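Local coordinates for protein GAF (Saccharomyces cerevisiae, PDB 1F5M) that reduces the R-enantiomer of free methionine sulfoxide to methionine, reversibly and with thioredoxin as reductant, and so helps protect yeast against oxidative stress, at residues 27-32 with 166-171; 62-67 with 148-153; 131-136 with 156-161. All blocks are in the same frame, centred on the assembly; numbering follows the deposited sequence.

Contact 1 (27-32 with 166-171); sequences QLLLSY and LEKLAK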
ATOM      1  N   GLN B  27     -16.804  -3.428 -11.911  1.00 31.37           N
ATOM      2  CA  GLN B  27     -15.975  -4.610 -11.653  1.00 32.09           C
ATOM      3  C   GLN B  27     -15.129  -4.416 -10.416  1.00 29.97           C
ATOM      4  O   GLN B  27     -14.764  -5.384  -9.748  1.00 29.75           O
ATOM      5  CB  GLN B  27     -15.025  -4.881 -12.818  1.00 33.71           C
ATOM      6  CG  GLN B  27     -15.495  -5.988 -13.744  1.00 39.19           C
ATOM      7  CD  GLN B  27     -14.637  -6.102 -15.000  1.00 43.31           C
ATOM      8  OE1 GLN B  27     -13.388  -6.097 -14.928  1.00 43.34           O
ATOM      9  NE2 GLN B  27     -15.302  -6.214 -16.169  1.00 43.68           N
ATOM     10  N   LEU B  28     -14.766  -3.169 -10.141  1.00 28.87           N
ATOM     11  CA  LEU B  28     -13.939  -2.899  -8.974  1.00 26.48           C
ATOM     12  C   LEU B  28     -14.772  -3.127  -7.733  1.00 25.56           C
ATOM     13  O   LEU B  28     -14.308  -3.772  -6.803  1.00 25.10           O
ATOM     14  CB  LEU B  28     -13.391  -1.460  -8.991  1.00 25.07           C
ATOM     15  CG  LEU B  28     -12.463  -1.074  -7.834  1.00 24.03           C
ATOM     16  CD1 LEU B  28     -11.547  -0.012  -8.300  1.00 24.53           C
ATOM     17  CD2 LEU B  28     -13.242  -0.595  -6.613  1.00 24.07           C
ATOM     18  N   LEU B  29     -16.000  -2.610  -7.708  1.00 23.21           N
ATOM     19  CA  LEU B  29     -16.879  -2.791  -6.535  1.00 23.78           C
ATOM     20  C   LEU B  29     -17.079  -4.288  -6.267  1.00 25.74           C
ATOM     21  O   LEU B  29     -17.047  -4.726  -5.094  1.00 25.82           O
ATOM     22  CB  LEU B  29     -18.236  -2.103  -6.766  1.00 23.38           C
ATOM     23  CG  LEU B  29     -18.236  -0.556  -6.866  1.00 23.93           C
ATOM     24  CD1 LEU B  29     -19.662  -0.095  -7.127  1.00 23.52           C
ATOM     25  CD2 LEU B  29     -17.659   0.127  -5.585  1.00 22.30           C
ATOM     26  N   LEU B  30     -17.270  -5.078  -7.340  1.00 25.90           N
ATOM     27  CA  LEU B  30     -17.461  -6.534  -7.206  1.00 26.75           C
ATOM     28  C   LEU B  30     -16.171  -7.203  -6.711  1.00 25.96           C
ATOM     29  O   LEU B  30     -16.227  -8.101  -5.886  1.00 27.82           O
ATOM     30  CB  LEU B  30     -17.875  -7.160  -8.536  1.00 28.59           C
ATOM     31  CG  LEU B  30     -19.268  -6.718  -9.004  1.00 31.56           C
ATOM     32  CD1 LEU B  30     -19.592  -7.345 -10.354  1.00 34.12           C
ATOM     33  CD2 LEU B  30     -20.295  -7.130  -7.942  1.00 30.10           C
ATOM     34  N   SER B  31     -15.014  -6.777  -7.217  1.00 23.86           N
ATOM     35  CA  SER B  31     -13.750  -7.355  -6.746  1.00 22.79           C
ATOM     36  C   SER B  31     -13.533  -6.993  -5.263  1.00 23.39           C
ATOM     37  O   SER B  31     -13.100  -7.811  -4.477  1.00 24.54           O
ATOM     38  CB  SER B  31     -12.562  -6.831  -7.561  1.00 20.74           C
ATOM     39  OG  SER B  31     -12.508  -7.365  -8.886  1.00 23.60           O
ATOM     40  N   TYR B  32     -13.803  -5.755  -4.874  1.00 23.53           N
ATOM     41  CA  TYR B  32     -13.587  -5.385  -3.489  1.00 23.73           C
ATOM     42  C   TYR B  32     -14.446  -6.257  -2.575  1.00 25.68           C
ATOM     43  O   TYR B  32     -14.000  -6.707  -1.525  1.00 25.23           O
ATOM     44  CB  TYR B  32     -13.916  -3.910  -3.247  1.00 23.18           C
ATOM     45  CG  TYR B  32     -13.836  -3.573  -1.788  1.00 20.58           C
ATOM     46  CD1 TYR B  32     -12.618  -3.286  -1.208  1.00 20.90           C
ATOM     47  CD2 TYR B  32     -14.957  -3.706  -0.959  1.00 20.29           C
ATOM     48  CE1 TYR B  32     -12.484  -3.145   0.136  1.00 18.98           C
ATOM     49  CE2 TYR B  32     -14.838  -3.573   0.419  1.00 22.84           C
ATOM     50  CZ  TYR B  32     -13.577  -3.296   0.951  1.00 20.32           C
ATOM     51  OH  TYR B  32     -13.386  -3.223   2.288  1.00 19.33           O
ATOM     52  N   LEU B 166     -16.848   6.124  -5.868  1.00 24.27           N
ATOM     53  CA  LEU B 166     -16.018   6.031  -4.672  1.00 22.89           C
ATOM     54  C   LEU B 166     -16.871   6.105  -3.414  1.00 24.43           C
ATOM     55  O   LEU B 166     -16.477   5.561  -2.376  1.00 23.09           O
ATOM     56  CB  LEU B 166     -14.954   7.113  -4.643  1.00 22.28           C
ATOM     57  CG  LEU B 166     -13.879   6.989  -5.707  1.00 20.80           C
ATOM     58  CD1 LEU B 166     -12.987   8.255  -5.679  1.00 23.00           C
ATOM     59  CD2 LEU B 166     -13.027   5.768  -5.441  1.00 20.11           C
ATOM     60  N   GLU B 167     -18.022   6.786  -3.469  1.00 22.09           N
ATOM     61  CA  GLU B 167     -18.856   6.836  -2.271  1.00 23.69           C
ATOM     62  C   GLU B 167     -19.518   5.479  -2.079  1.00 23.65           C
ATOM     63  O   GLU B 167     -19.843   5.131  -0.965  1.00 25.80           O
ATOM     64  CB  GLU B 167     -19.907   7.974  -2.332  1.00 26.21           C
ATOM     65  CG  GLU B 167     -19.239   9.354  -2.178  1.00 28.61           C
ATOM     66  CD  GLU B 167     -20.199  10.500  -1.888  1.00 32.15           C
ATOM     67  OE1 GLU B 167     -21.400  10.363  -2.202  1.00 29.81           O
ATOM     68  OE2 GLU B 167     -19.739  11.549  -1.350  1.00 34.12           O
ATOM     69  N   LYS B 168     -19.716   4.703  -3.144  1.00 23.10           N
ATOM     70  CA  LYS B 168     -20.316   3.376  -2.982  1.00 24.87           C
ATOM     71  C   LYS B 168     -19.253   2.483  -2.337  1.00 25.51           C
ATOM     72  O   LYS B 168     -19.550   1.666  -1.453  1.00 24.42           O
ATOM     73  CB  LYS B 168     -20.660   2.756  -4.315  1.00 26.14           C
ATOM     74  CG  LYS B 168     -21.950   3.270  -4.946  1.00 28.31           C
ATOM     75  CD  LYS B 168     -22.052   2.791  -6.412  1.00 30.87           C
ATOM     76  CE  LYS B 168     -23.354   3.296  -7.037  1.00 32.54           C
ATOM     77  NZ  LYS B 168     -23.468   2.966  -8.482  1.00 34.23           N
ATOM     78  N   LEU B 169     -18.015   2.683  -2.780  1.00 21.20           N
ATOM     79  CA  LEU B 169     -16.891   1.905  -2.279  1.00 21.28           C
ATOM     80  C   LEU B 169     -16.655   2.168  -0.800  1.00 21.04           C
ATOM     81  O   LEU B 169     -16.302   1.254  -0.056  1.00 23.31           O
ATOM     82  CB  LEU B 169     -15.610   2.238  -3.058  1.00 20.04           C
ATOM     83  CG  LEU B 169     -14.334   1.490  -2.588  1.00 20.03           C
ATOM     84  CD1 LEU B 169     -14.535  -0.034  -2.743  1.00 19.32           C
ATOM     85  CD2 LEU B 169     -13.139   1.946  -3.444  1.00 21.81           C
ATOM     86  N   ALA B 170     -16.808   3.422  -0.398  1.00 20.55           N
ATOM     87  CA  ALA B 170     -16.617   3.828   0.969  1.00 21.33           C
ATOM     88  C   ALA B 170     -17.664   3.126   1.833  1.00 24.08           C
ATOM     89  O   ALA B 170     -17.383   2.719   2.953  1.00 26.02           O
ATOM     90  CB  ALA B 170     -16.730   5.405   1.092  1.00 21.56           C
ATOM     91  N   LYS B 171     -18.879   2.993   1.320  1.00 25.87           N
ATOM     92  CA  LYS B 171     -19.922   2.315   2.095  1.00 26.63           C
ATOM     93  C   LYS B 171     -19.614   0.809   2.267  1.00 26.21           C
ATOM     94  O   LYS B 171     -19.880   0.218   3.325  1.00 25.90           O
ATOM     95  CB  LYS B 171     -21.283   2.528   1.425  1.00 25.80           C
ATOM     96  CG  LYS B 171     -21.816   3.935   1.601  1.00 28.01           C
ATOM     97  CD  LYS B 171     -23.115   4.106   0.837  1.00 30.92           C
ATOM     98  CE  LYS B 171     -23.629   5.542   0.952  1.00 34.83           C
ATOM     99  NZ  LYS B 171     -22.597   6.548   0.476  1.00 38.02           N
TER
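The phenol ring of Tyr-32 is the flat group of this helix pair, and the methyl CD1 of Leu-169 meets it obliquely. It lies closest to the inner end of the ring, with CD1 of Leu-169 3.7 Å from CG of Tyr-32. CD1 of Leu-169 sits 4.2 Å from the centroid of the Tyr-32 ring and 29° off the normal, an off-centre CH-pi contact. In Tyr-32, CG stands anti to the backbone N (chi1 174°), which turns the ring toward helix 160-176, where Leu-172 and Ile-173 also touch the side chain. Its hydroxyl reaches farther along the same helix and hydrogen-bonds to Ser-176, so the polar end of this buried side chain has a partner.

Leu-169 branches between two neighbours one turn apart. While CD1 serves the ring, CD2 meets CD2 of Leu-28 at 4.1 Å, the two side chains crossing at about a right angle. Helices 21-36 and 160-176 run side by side and nearly parallel: over these short segments their axes come within 10.5 Å and make an angle of 9°. Helix 160-176 packs on the antiparallel GAF sheet, beside helix 42-59, and helix 21-36 lies against these two helices on the side away from the sheet. Helix 42-59 closes the seam, with Leu-52 and Ala-56 touching Leu-28 and Ile-53 touching Leu-169.

Leu-29, itself buried, packs beside the exposed Lys-168. Its CG is anti to the carbonyl carbon, and the forked end reaches across to the other helix, where CD2 lies 3.9 Å from CB of Leu-169. The other methyl, CD1, rests 3.8 Å from CD of Lys-168. The aliphatic lysine stem crosses Leu-29 at about a right angle, and Lys-168 makes a cation-pi contact with Phe-165.

Contact 2 (62-67 with 148-153); sequences VDINWA and IDIDCL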
ATOM      1  N   VAL B  62      -6.234   7.879 -16.772  1.00 24.78           N
ATOM      2  CA  VAL B  62      -6.167   9.065 -15.960  1.00 23.79           C
ATOM      3  C   VAL B  62      -4.730   8.918 -15.422  1.00 25.36           C
ATOM      4  O   VAL B  62      -4.355   7.846 -14.884  1.00 25.65           O
ATOM      5  CB  VAL B  62      -7.197   9.006 -14.806  1.00 21.73           C
ATOM      6  CG1 VAL B  62      -6.995  10.192 -13.875  1.00 24.50           C
ATOM      7  CG2 VAL B  62      -8.640   9.082 -15.382  1.00 24.79           C
ATOM      8  N   ASP B  63      -3.912   9.957 -15.574  1.00 23.86           N
ATOM      9  CA  ASP B  63      -2.512   9.868 -15.139  1.00 23.40           C
ATOM     10  C   ASP B  63      -2.383  10.072 -13.632  1.00 22.72           C
ATOM     11  O   ASP B  63      -1.843  11.074 -13.174  1.00 22.70           O
ATOM     12  CB  ASP B  63      -1.706  10.908 -15.919  1.00 25.20           C
ATOM     13  CG  ASP B  63      -0.228  10.653 -15.912  1.00 25.57           C
ATOM     14  OD1 ASP B  63       0.283   9.604 -15.433  1.00 29.06           O
ATOM     15  OD2 ASP B  63       0.463  11.522 -16.436  1.00 28.16           O
ATOM     16  N   ILE B  64      -2.897   9.126 -12.843  1.00 21.69           N
ATOM     17  CA  ILE B  64      -2.825   9.263 -11.394  1.00 22.71           C
ATOM     18  C   ILE B  64      -1.417   8.942 -10.860  1.00 21.51           C
ATOM     19  O   ILE B  64      -0.649   8.235 -11.513  1.00 21.94           O
ATOM     20  CB  ILE B  64      -3.861   8.351 -10.675  1.00 24.50           C
ATOM     21  CG1 ILE B  64      -3.553   6.877 -10.982  1.00 24.70           C
ATOM     22  CG2 ILE B  64      -5.284   8.719 -11.138  1.00 23.69           C
ATOM     23  CD1 ILE B  64      -4.104   5.954  -9.973  1.00 29.88           C
ATOM     24  N   ASN B  65      -1.090   9.512  -9.700  1.00 19.72           N
ATOM     25  CA  ASN B  65       0.178   9.316  -9.018  1.00 21.06           C
ATOM     26  C   ASN B  65      -0.038   8.864  -7.580  1.00 19.65           C
ATOM     27  O   ASN B  65       0.919   8.577  -6.873  1.00 20.90           O
ATOM     28  CB  ASN B  65       1.081  10.568  -9.035  1.00 21.43           C
ATOM     29  CG  ASN B  65       0.376  11.851  -8.612  1.00 21.53           C
ATOM     30  OD1 ASN B  65      -0.649  12.224  -9.162  1.00 17.74           O
ATOM     31  ND2 ASN B  65       0.971  12.563  -7.662  1.00 21.68           N
ATOM     32  N   TRP B  66      -1.284   8.759  -7.150  1.00 17.82           N
ATOM     33  CA  TRP B  66      -1.484   8.279  -5.789  1.00 17.70           C
ATOM     34  C   TRP B  66      -2.887   7.809  -5.622  1.00 20.63           C
ATOM     35  O   TRP B  66      -3.832   8.455  -6.132  1.00 17.00           O
ATOM     36  CB  TRP B  66      -1.217   9.381  -4.800  1.00 20.04           C
ATOM     37  CG  TRP B  66      -0.736   8.930  -3.485  1.00 20.95           C
ATOM     38  CD1 TRP B  66       0.572   8.705  -3.138  1.00 19.58           C
ATOM     39  CD2 TRP B  66      -1.509   8.709  -2.298  1.00 19.35           C
ATOM     40  NE1 TRP B  66       0.660   8.376  -1.821  1.00 20.05           N
ATOM     41  CE2 TRP B  66      -0.590   8.365  -1.268  1.00 21.41           C
ATOM     42  CE3 TRP B  66      -2.867   8.773  -1.995  1.00 20.87           C
ATOM     43  CZ2 TRP B  66      -0.986   8.088   0.037  1.00 17.78           C
ATOM     44  CZ3 TRP B  66      -3.274   8.504  -0.677  1.00 15.78           C
ATOM     45  CH2 TRP B  66      -2.325   8.166   0.322  1.00 21.49           C
ATOM     46  N   ALA B  67      -3.051   6.659  -4.957  1.00 16.76           N
ATOM     47  CA  ALA B  67      -4.391   6.160  -4.682  1.00 17.19           C
ATOM     48  C   ALA B  67      -4.274   5.460  -3.384  1.00 18.03           C
ATOM     49  O   ALA B  67      -3.537   4.442  -3.265  1.00 19.54           O
ATOM     50  CB  ALA B  67      -4.899   5.204  -5.802  1.00 16.69           C
ATOM     51  N   ILE B 148     -10.768   8.262   1.351  1.00 21.38           N
ATOM     52  CA  ILE B 148     -10.216   7.627   0.170  1.00 22.01           C
ATOM     53  C   ILE B 148      -9.641   8.829  -0.567  1.00 22.78           C
ATOM     54  O   ILE B 148     -10.352   9.816  -0.812  1.00 22.77           O
ATOM     55  CB  ILE B 148     -11.296   6.986  -0.698  1.00 22.25           C
ATOM     56  CG1 ILE B 148     -12.136   6.001   0.124  1.00 19.16           C
ATOM     57  CG2 ILE B 148     -10.645   6.289  -1.858  1.00 23.58           C
ATOM     58  CD1 ILE B 148     -13.196   5.269  -0.706  1.00 21.19           C
ATOM     59  N   ASP B 149      -8.362   8.735  -0.922  1.00 21.36           N
ATOM     60  CA  ASP B 149      -7.643   9.840  -1.552  1.00 20.67           C
ATOM     61  C   ASP B 149      -6.942   9.448  -2.864  1.00 18.32           C
ATOM     62  O   ASP B 149      -6.108   8.478  -2.920  1.00 15.20           O
ATOM     63  CB  ASP B 149      -6.604  10.358  -0.514  1.00 21.54           C
ATOM     64  CG  ASP B 149      -5.891  11.663  -0.921  1.00 22.32           C
ATOM     65  OD1 ASP B 149      -6.306  12.357  -1.874  1.00 23.42           O
ATOM     66  OD2 ASP B 149      -4.905  12.033  -0.230  1.00 25.01           O
ATOM     67  N   ILE B 150      -7.286  10.141  -3.932  1.00 15.73           N
ATOM     68  CA  ILE B 150      -6.609   9.893  -5.223  1.00 15.03           C
ATOM     69  C   ILE B 150      -5.974  11.160  -5.765  1.00 19.62           C
ATOM     70  O   ILE B 150      -6.671  12.211  -5.862  1.00 19.07           O
ATOM     71  CB  ILE B 150      -7.600   9.371  -6.270  1.00 15.93           C
ATOM     72  CG1 ILE B 150      -8.432   8.234  -5.676  1.00 19.07           C
ATOM     73  CG2 ILE B 150      -6.866   8.901  -7.509  1.00 12.51           C
ATOM     74  CD1 ILE B 150      -9.398   7.556  -6.710  1.00 18.27           C
ATOM     75  N   ASP B 151      -4.690  11.103  -6.159  1.00 18.19           N
ATOM     76  CA  ASP B 151      -4.009  12.307  -6.710  1.00 18.55           C
ATOM     77  C   ASP B 151      -3.816  12.079  -8.219  1.00 20.23           C
ATOM     78  O   ASP B 151      -3.589  10.941  -8.648  1.00 16.98           O
ATOM     79  CB  ASP B 151      -2.592  12.534  -6.156  1.00 20.55           C
ATOM     80  CG  ASP B 151      -2.566  13.001  -4.729  1.00 22.75           C
ATOM     81  OD1 ASP B 151      -3.603  12.972  -4.064  1.00 23.79           O
ATOM     82  OD2 ASP B 151      -1.467  13.373  -4.245  1.00 25.99           O
ATOM     83  N   CYS B 152      -3.876  13.160  -9.003  1.00 17.34           N
ATOM     84  CA  CYS B 152      -3.657  13.090 -10.458  1.00 18.60           C
ATOM     85  C   CYS B 152      -2.595  14.083 -10.897  1.00 19.59           C
ATOM     86  O   CYS B 152      -2.544  15.214 -10.396  1.00 19.23           O
ATOM     87  CB  CYS B 152      -4.990  13.379 -11.200  1.00 17.91           C
ATOM     88  SG  CYS B 152      -4.898  13.412 -13.018  1.00 22.14           S
ATOM     89  N   LEU B 153      -1.802  13.710 -11.900  1.00 19.62           N
ATOM     90  CA  LEU B 153      -0.743  14.582 -12.415  1.00 22.05           C
ATOM     91  C   LEU B 153      -1.231  15.702 -13.310  1.00 24.32           C
ATOM     92  O   LEU B 153      -0.477  16.627 -13.579  1.00 23.45           O
ATOM     93  CB  LEU B 153       0.297  13.776 -13.184  1.00 22.28           C
ATOM     94  CG  LEU B 153       1.082  12.814 -12.276  1.00 22.69           C
ATOM     95  CD1 LEU B 153       2.021  11.979 -13.128  1.00 23.95           C
ATOM     96  CD2 LEU B 153       1.866  13.580 -11.260  1.00 19.77           C
TER
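Trp-66 and Asp-149 cross at about a right angle, with the indole and carboxylate planes 55° apart. The six-membered ring presents its edge to the neighbouring strand: the carbonyl oxygen of Asp-149 lies near the ring plane, 3.4 Å from CE3 of Trp-66. Phe-85 stacks with the indole. Nearer the backbone, CB of Trp-66 lies alongside CB of Asp-151. In Asn-65, CG lies between the backbone N and the carbonyl carbon (chi1 49°), which swings the amide toward Asp-151 and Leu-153, its plane turned 56° from the aspartate carboxylate; Thr-129 OG1 bonds to both ND2 of Asn-65 and OD2 of Asp-151.

Two residues set against one make a classic beta bulge, here between the central antiparallel strands 64-72 and 144-152 of the GAF sheet. Asn-65 N gives its hydrogen to Asp-151 O (3.1 Å), and Asp-151 N donates to Trp-66 O (2.8 Å). Beyond the bulge, Leu-153 N makes a nearly straight bond to Asp-63 O (2.9 Å).

On the other face, CG2 of Ile-64 meets CG2 of Ile-150 at 4.0 Å beneath helix 42-59. Where strand 144-152 ends, Leu-153 forks, CD1 against the carboxylate of Asp-63 and CD2 against the amide of Asn-65.

Contact 3 (131-136 with 156-161); sequences SEIVVP and EGFDHV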
ATOM      1  N   SER B 131      -4.410  17.691  -9.515  1.00 22.55           N
ATOM      2  CA  SER B 131      -5.827  17.602  -9.189  1.00 22.10           C
ATOM      3  C   SER B 131      -5.983  16.468  -8.245  1.00 23.04           C
ATOM      4  O   SER B 131      -5.094  15.619  -8.166  1.00 22.76           O
ATOM      5  CB  SER B 131      -6.739  17.452 -10.428  1.00 22.74           C
ATOM      6  OG  SER B 131      -6.455  16.336 -11.225  1.00 21.06           O
ATOM      7  N   GLU B 132      -7.108  16.449  -7.520  1.00 23.26           N
ATOM      8  CA  GLU B 132      -7.332  15.469  -6.463  1.00 21.25           C
ATOM      9  C   GLU B 132      -8.820  15.272  -6.117  1.00 21.41           C
ATOM     10  O   GLU B 132      -9.670  16.164  -6.313  1.00 18.99           O
ATOM     11  CB  GLU B 132      -6.550  15.943  -5.199  1.00 23.59           C
ATOM     12  CG  GLU B 132      -6.479  14.953  -4.015  1.00 22.85           C
ATOM     13  CD  GLU B 132      -5.550  15.396  -2.828  1.00 25.90           C
ATOM     14  OE1 GLU B 132      -5.519  14.703  -1.778  1.00 25.50           O
ATOM     15  OE2 GLU B 132      -4.833  16.423  -2.922  1.00 26.54           O
ATOM     16  N   ILE B 133      -9.144  14.077  -5.643  1.00 19.13           N
ATOM     17  CA  ILE B 133     -10.500  13.760  -5.201  1.00 19.73           C
ATOM     18  C   ILE B 133     -10.398  13.017  -3.885  1.00 21.02           C
ATOM     19  O   ILE B 133      -9.586  12.058  -3.729  1.00 20.62           O
ATOM     20  CB  ILE B 133     -11.292  12.929  -6.242  1.00 21.73           C
ATOM     21  CG1 ILE B 133     -12.722  12.678  -5.742  1.00 20.32           C
ATOM     22  CG2 ILE B 133     -10.579  11.595  -6.494  1.00 22.83           C
ATOM     23  CD1 ILE B 133     -13.690  12.178  -6.801  1.00 22.24           C
ATOM     24  N   VAL B 134     -11.177  13.466  -2.909  1.00 20.08           N
ATOM     25  CA  VAL B 134     -11.160  12.823  -1.588  1.00 21.44           C
ATOM     26  C   VAL B 134     -12.567  12.535  -1.156  1.00 21.22           C
ATOM     27  O   VAL B 134     -13.432  13.420  -1.135  1.00 21.24           O
ATOM     28  CB  VAL B 134     -10.495  13.680  -0.498  1.00 20.34           C
ATOM     29  CG1 VAL B 134     -10.410  12.877   0.799  1.00 21.09           C
ATOM     30  CG2 VAL B 134      -9.124  14.096  -0.944  1.00 18.45           C
ATOM     31  N   VAL B 135     -12.795  11.262  -0.862  1.00 20.22           N
ATOM     32  CA  VAL B 135     -14.100  10.775  -0.455  1.00 21.21           C
ATOM     33  C   VAL B 135     -14.060  10.254   0.986  1.00 22.45           C
ATOM     34  O   VAL B 135     -13.290   9.303   1.333  1.00 23.15           O
ATOM     35  CB  VAL B 135     -14.563   9.654  -1.415  1.00 19.37           C
ATOM     36  CG1 VAL B 135     -15.921   9.083  -1.006  1.00 17.18           C
ATOM     37  CG2 VAL B 135     -14.592  10.169  -2.836  1.00 17.23           C
ATOM     38  N   PRO B 136     -14.873  10.850   1.867  1.00 23.84           N
ATOM     39  CA  PRO B 136     -14.861  10.371   3.266  1.00 24.55           C
ATOM     40  C   PRO B 136     -15.622   9.055   3.508  1.00 24.23           C
ATOM     41  O   PRO B 136     -16.671   8.799   2.913  1.00 23.71           O
ATOM     42  CB  PRO B 136     -15.466  11.541   4.028  1.00 23.54           C
ATOM     43  CG  PRO B 136     -16.486  12.030   3.086  1.00 22.18           C
ATOM     44  CD  PRO B 136     -15.822  11.966   1.698  1.00 21.81           C
ATOM     45  N   GLU B 156      -7.939  18.897 -13.463  1.00 25.43           N
ATOM     46  CA  GLU B 156      -9.231  18.362 -13.879  1.00 27.18           C
ATOM     47  C   GLU B 156      -9.250  16.862 -14.146  1.00 24.87           C
ATOM     48  O   GLU B 156      -9.845  16.386 -15.124  1.00 24.31           O
ATOM     49  CB  GLU B 156      -9.700  19.110 -15.143  1.00 29.02           C
ATOM     50  CG  GLU B 156      -9.913  20.628 -14.963  1.00 34.86           C
ATOM     51  CD  GLU B 156      -9.674  21.440 -16.267  1.00 38.40           C
ATOM     52  OE1 GLU B 156      -9.478  22.682 -16.185  1.00 41.06           O
ATOM     53  OE2 GLU B 156      -9.681  20.852 -17.385  1.00 39.29           O
ATOM     54  N   GLY B 157      -8.623  16.087 -13.294  1.00 23.61           N
ATOM     55  CA  GLY B 157      -8.644  14.656 -13.571  1.00 23.61           C
ATOM     56  C   GLY B 157      -9.884  13.888 -13.120  1.00 22.68           C
ATOM     57  O   GLY B 157     -10.088  12.782 -13.586  1.00 23.43           O
ATOM     58  N   PHE B 158     -10.718  14.478 -12.258  1.00 22.24           N
ATOM     59  CA  PHE B 158     -11.909  13.801 -11.693  1.00 21.19           C
ATOM     60  C   PHE B 158     -13.264  14.507 -11.856  1.00 22.44           C
ATOM     61  O   PHE B 158     -13.326  15.735 -11.993  1.00 22.92           O
ATOM     62  CB  PHE B 158     -11.676  13.549 -10.211  1.00 17.24           C
ATOM     63  CG  PHE B 158     -10.377  12.895  -9.920  1.00 17.17           C
ATOM     64  CD1 PHE B 158      -9.287  13.639  -9.474  1.00 19.99           C
ATOM     65  CD2 PHE B 158     -10.219  11.527 -10.133  1.00 17.90           C
ATOM     66  CE1 PHE B 158      -8.033  13.029  -9.237  1.00 18.90           C
ATOM     67  CE2 PHE B 158      -8.988  10.897  -9.912  1.00 19.99           C
ATOM     68  CZ  PHE B 158      -7.882  11.652  -9.461  1.00 18.80           C
ATOM     69  N   ASP B 159     -14.353  13.731 -11.792  1.00 22.29           N
ATOM     70  CA  ASP B 159     -15.686  14.310 -11.947  1.00 23.65           C
ATOM     71  C   ASP B 159     -16.671  13.576 -11.024  1.00 23.24           C
ATOM     72  O   ASP B 159     -16.272  12.676 -10.262  1.00 23.59           O
ATOM     73  CB  ASP B 159     -16.121  14.214 -13.409  1.00 24.10           C
ATOM     74  CG  ASP B 159     -16.206  12.782 -13.900  1.00 23.78           C
ATOM     75  OD1 ASP B 159     -15.879  12.520 -15.082  1.00 26.24           O
ATOM     76  OD2 ASP B 159     -16.622  11.925 -13.121  1.00 25.19           O
ATOM     77  N   HIS B 160     -17.944  13.920 -11.087  1.00 21.59           N
ATOM     78  CA  HIS B 160     -18.898  13.281 -10.179  1.00 21.23           C
ATOM     79  C   HIS B 160     -19.224  11.793 -10.383  1.00 21.65           C
ATOM     80  O   HIS B 160     -19.904  11.208  -9.542  1.00 21.53           O
ATOM     81  CB  HIS B 160     -20.175  14.112 -10.093  1.00 21.14           C
ATOM     82  CG  HIS B 160     -19.988  15.363  -9.301  1.00 21.87           C
ATOM     83  ND1 HIS B 160     -19.320  16.457  -9.795  1.00 20.79           N
ATOM     84  CD2 HIS B 160     -20.264  15.643  -8.006  1.00 19.16           C
ATOM     85  CE1 HIS B 160     -19.185  17.359  -8.838  1.00 23.88           C
ATOM     86  NE2 HIS B 160     -19.749  16.887  -7.742  1.00 21.46           N
ATOM     87  N   VAL B 161     -18.786  11.195 -11.494  1.00 18.67           N
ATOM     88  CA  VAL B 161     -18.978   9.760 -11.677  1.00 22.51           C
ATOM     89  C   VAL B 161     -17.945   9.095 -10.742  1.00 21.38           C
ATOM     90  O   VAL B 161     -18.199   8.044 -10.180  1.00 22.96           O
ATOM     91  CB  VAL B 161     -18.659   9.298 -13.132  1.00 24.38           C
ATOM     92  CG1 VAL B 161     -18.132   7.811 -13.127  1.00 27.01           C
ATOM     93  CG2 VAL B 161     -19.915   9.401 -13.991  1.00 26.51           C
TER
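Phe-158 lays its ring against strand 131-138, and Ile-133 covers one face of it. The methyl CG2 of Ile-133 stands 3.6 Å from the centroid of the Phe-158 ring and only 9° off the normal, a CH-pi contact almost over the centre. CG2 occupies the place between the backbone N and the carbonyl carbon, while CG1 lies anti to the N (chi1 -178°) and carries CD1 past the ring to CB of Phe-158. The ring also follows the strand backbone: CE1 of Phe-158 comes 3.8 Å from CA of Glu-132, and Ser-131 O lies at the ring edge, near its plane.

This is where the GAF chain leaves the end of strand 144-152 and enters helix 160-176, which packs on the sheet. The ring bridges two neighbouring strands, since Phe-158 touches Ile-150 as well as Ile-133. Asp-159 is the N-cap, its OD2 accepting from Val-161 N at 2.8 Å.

Ser-131 holds the start of the connection. Its OG accepts a hydrogen bond from Gly-157 N (3.0 Å, 146° at the hydrogen) and also bonds to the carbonyl oxygen of Asp-154, so one buried hydroxyl fastens two points of the loop to the first residue of the strand.

Contact 2 lies in the middle of the sheet and is buried; contact 1 is a mostly buried seam between helices, with a lysine at its margin, and contact 3 is partly buried where the chain passes from sheet to helix. Their chemistry follows: backbone hydrogen bonds in contact 2, apolar packing in contact 1, and in contact 3 one serine bond beside a phenylalanine–isoleucine pair. Contacts 1 and 3 share helix 160-176, whose Leu-166 packs on Val-135 and Ile-133 and also reaches Ile-150. Contacts 2 and 3 use neighbouring strands, and at their junction the carboxylates of Glu-132, Asp-149 and Asp-151 gather.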